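Local coordinates for extracellular solute-binding protein, family 7 (PDB 4PET) that probably captures pyruvate in the periplasm, together with a bound calcium ion, for uptake by a TRAP transporter, at residues Gly177-Val182 with Thr232-Pro237. Sequence-based numbering, arbitrary orientation.
Sequences GFAGEV and TGWHEP. With CA (calcium ion), chain E.
A179 on helix 177-185 packs against W234 and H235, two residues of the loop that carries the calcium ligand E236 in this DctP-family solute-binding fold. The loop runs from strand 229-231 of the six-stranded sheet to strand 240-246 of the five-stranded one, so the helix packs on a connection between the two sheets. Along the helix, the F178 ring packs on helix 301-321, meeting F318 edge-to-face, and V182, one turn on, touches N311 of the same helix; V182 CB also points toward the loop, but the side chain stops short of contact. Between them A179 directs its methyl at the loop: CB lies 3.6 Å from H235 CB and 3.9 Å from W234 CH2, at the far end of the indole, which it approaches obliquely. Its backbone reaches the loop through a single water, which donates to H235 O at 2.9 Å and accepts a weak bond from A179 N at 3.4 Å.

On the loop side, H235 CB sits 3.4 Å above the plane of the W234 ring, over its centre, so that this methylene is covered by both the indole and the A179 methyl. W234 CG stands between its own backbone N and carbonyl carbon (chi1 62°); the indole reaches back beneath H235 toward the helix. The H235 imidazole leads away from A179, and its NE2 is hydrogen-bonded to M154 O, which leaves the H235 side chain next to the calcium ligands E211 and Q153. E236, extended beyond CG (chi2 -169°), touches the bound pyruvate and carries its carboxylate to the metal site, shared with Q153, E211 and W212 O, so the loop packed on A179 supplies a residue of the pocket. Its OE2 binds the calcium ion at 2.4 Å.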
loop_
_atom_site.group_PDB
_atom_site.type_symbol
_atom_site.label_atom_id
_atom_site.label_comp_id
_atom_site.label_asym_id
_atom_site.label_seq_id
_atom_site.Cartn_x
_atom_site.Cartn_y
_atom_site.Cartn_z
ATOM N N GLY A 177 -0.266 -7.944 -21.622
ATOM C CA GLY A 177 0.720 -8.565 -20.781
ATOM C C GLY A 177 0.744 -10.060 -20.900
ATOM O O GLY A 177 0.336 -10.676 -21.919
ATOM N N PHE A 178 1.228 -10.658 -19.829
ATOM C CA PHE A 178 1.493 -12.072 -19.829
ATOM C C PHE A 178 0.201 -12.900 -19.896
ATOM O O PHE A 178 0.201 -13.995 -20.475
ATOM C CB PHE A 178 2.322 -12.464 -18.607
ATOM C CG PHE A 178 2.996 -13.795 -18.771
ATOM C CD1 PHE A 178 4.059 -13.943 -19.643
ATOM C CD2 PHE A 178 2.553 -14.900 -18.089
ATOM C CE1 PHE A 178 4.676 -15.182 -19.811
ATOM C CE2 PHE A 178 3.168 -16.123 -18.241
ATOM C CZ PHE A 178 4.212 -16.272 -19.112
ATOM N N ALA A 179 -0.888 -12.389 -19.318
ATOM C CA ALA A 179 -2.170 -13.111 -19.408
ATOM C C ALA A 179 -2.593 -13.285 -20.884
ATOM O O ALA A 179 -3.192 -14.296 -21.268
ATOM C CB ALA A 179 -3.261 -12.408 -18.600
ATOM N N GLY A 180 -2.278 -12.305 -21.717
ATOM C CA GLY A 180 -2.590 -12.398 -23.137
ATOM C C GLY A 180 -1.895 -13.584 -23.767
ATOM O O GLY A 180 -2.473 -14.336 -24.554
ATOM N N GLU A 181 -0.634 -13.770 -23.395
ATOM C CA GLU A 181 0.148 -14.896 -23.885
ATOM C C GLU A 181 -0.428 -16.222 -23.379
ATOM O O GLU A 181 -0.427 -17.229 -24.089
ATOM C CB GLU A 181 1.618 -14.772 -23.444
ATOM C CG GLU A 181 2.252 -13.451 -23.793
ATOM C CD GLU A 181 2.401 -13.272 -25.276
ATOM O OE1 GLU A 181 3.147 -14.076 -25.882
ATOM O OE2 GLU A 181 1.752 -12.355 -25.832
ATOM N N VAL A 182 -0.844 -16.228 -22.119
ATOM C CA VAL A 182 -1.442 -17.410 -21.530
ATOM C C VAL A 182 -2.731 -17.822 -22.266
ATOM O O VAL A 182 -2.880 -18.985 -22.669
ATOM C CB VAL A 182 -1.699 -17.200 -20.022
ATOM C CG1 VAL A 182 -2.409 -18.418 -19.439
ATOM C CG2 VAL A 182 -0.376 -16.983 -19.283
ATOM N N THR A 232 -14.589 -12.327 -12.181
ATOM C CA THR A 232 -13.559 -12.075 -11.172
ATOM C C THR A 232 -12.145 -12.407 -11.727
ATOM O O THR A 232 -12.028 -13.125 -12.718
ATOM C CB THR A 232 -13.834 -12.890 -9.905
ATOM O OG1 THR A 232 -13.807 -14.282 -10.225
ATOM C CG2 THR A 232 -15.213 -12.521 -9.288
ATOM N N GLY A 233 -11.105 -11.917 -11.047
ATOM C CA GLY A 233 -9.723 -11.921 -11.534
ATOM C C GLY A 233 -8.804 -13.104 -11.193
ATOM O O GLY A 233 -9.240 -14.147 -10.690
ATOM N N TRP A 234 -7.512 -12.924 -11.489
ATOM C CA TRP A 234 -6.507 -13.999 -11.545
ATOM C C TRP A 234 -5.258 -13.526 -12.296
ATOM O O TRP A 234 -4.141 -13.888 -11.968
ATOM C CB TRP A 234 -7.054 -15.272 -12.224
ATOM C CG TRP A 234 -7.462 -15.086 -13.683
ATOM C CD1 TRP A 234 -8.692 -14.723 -14.151
ATOM C CD2 TRP A 234 -6.619 -15.220 -14.842
ATOM N NE1 TRP A 234 -8.677 -14.655 -15.537
ATOM C CE2 TRP A 234 -7.412 -14.938 -15.980
ATOM C CE3 TRP A 234 -5.274 -15.556 -15.029
ATOM C CZ2 TRP A 234 -6.907 -14.999 -17.293
ATOM C CZ3 TRP A 234 -4.778 -15.628 -16.351
ATOM C CH2 TRP A 234 -5.604 -15.332 -17.456
ATOM N N HIS A 235 -5.472 -12.660 -13.278
ATOM C CA HIS A 235 -4.486 -12.317 -14.313
ATOM C C HIS A 235 -3.676 -11.066 -13.982
ATOM O O HIS A 235 -2.522 -10.915 -14.432
ATOM C CB HIS A 235 -5.231 -12.056 -15.615
ATOM C CG HIS A 235 -6.182 -10.914 -15.503
ATOM N ND1 HIS A 235 -6.060 -9.773 -16.256
ATOM C CD2 HIS A 235 -7.230 -10.706 -14.667
ATOM C CE1 HIS A 235 -7.000 -8.912 -15.902
ATOM N NE2 HIS A 235 -7.722 -9.457 -14.945
ATOM N N GLU A 236 -4.286 -10.154 -13.218
ATOM C CA GLU A 236 -3.611 -8.919 -12.827
ATOM C C GLU A 236 -3.830 -8.583 -11.354
ATOM O O GLU A 236 -4.617 -7.694 -11.010
ATOM C CB GLU A 236 -4.051 -7.750 -13.713
ATOM C CG GLU A 236 -3.606 -7.871 -15.173
ATOM C CD GLU A 236 -3.816 -6.581 -15.963
ATOM O OE1 GLU A 236 -3.289 -5.534 -15.538
ATOM O OE2 GLU A 236 -4.507 -6.612 -16.991
ATOM N N PRO A 237 -3.119 -9.289 -10.462
ATOM C CA PRO A 237 -3.357 -9.126 -9.006
ATOM C C PRO A 237 -2.896 -7.815 -8.408
ATOM O O PRO A 237 -3.367 -7.450 -7.323
ATOM C CB PRO A 237 -2.538 -10.257 -8.381
ATOM C CG PRO A 237 -1.442 -10.543 -9.421
ATOM C CD PRO A 237 -2.160 -10.364 -10.753
HETATM CA CA CA E . -5.964 -4.756 -17.098
HETATM O O HOH W 1 -1.302 -10.033 -16.922
#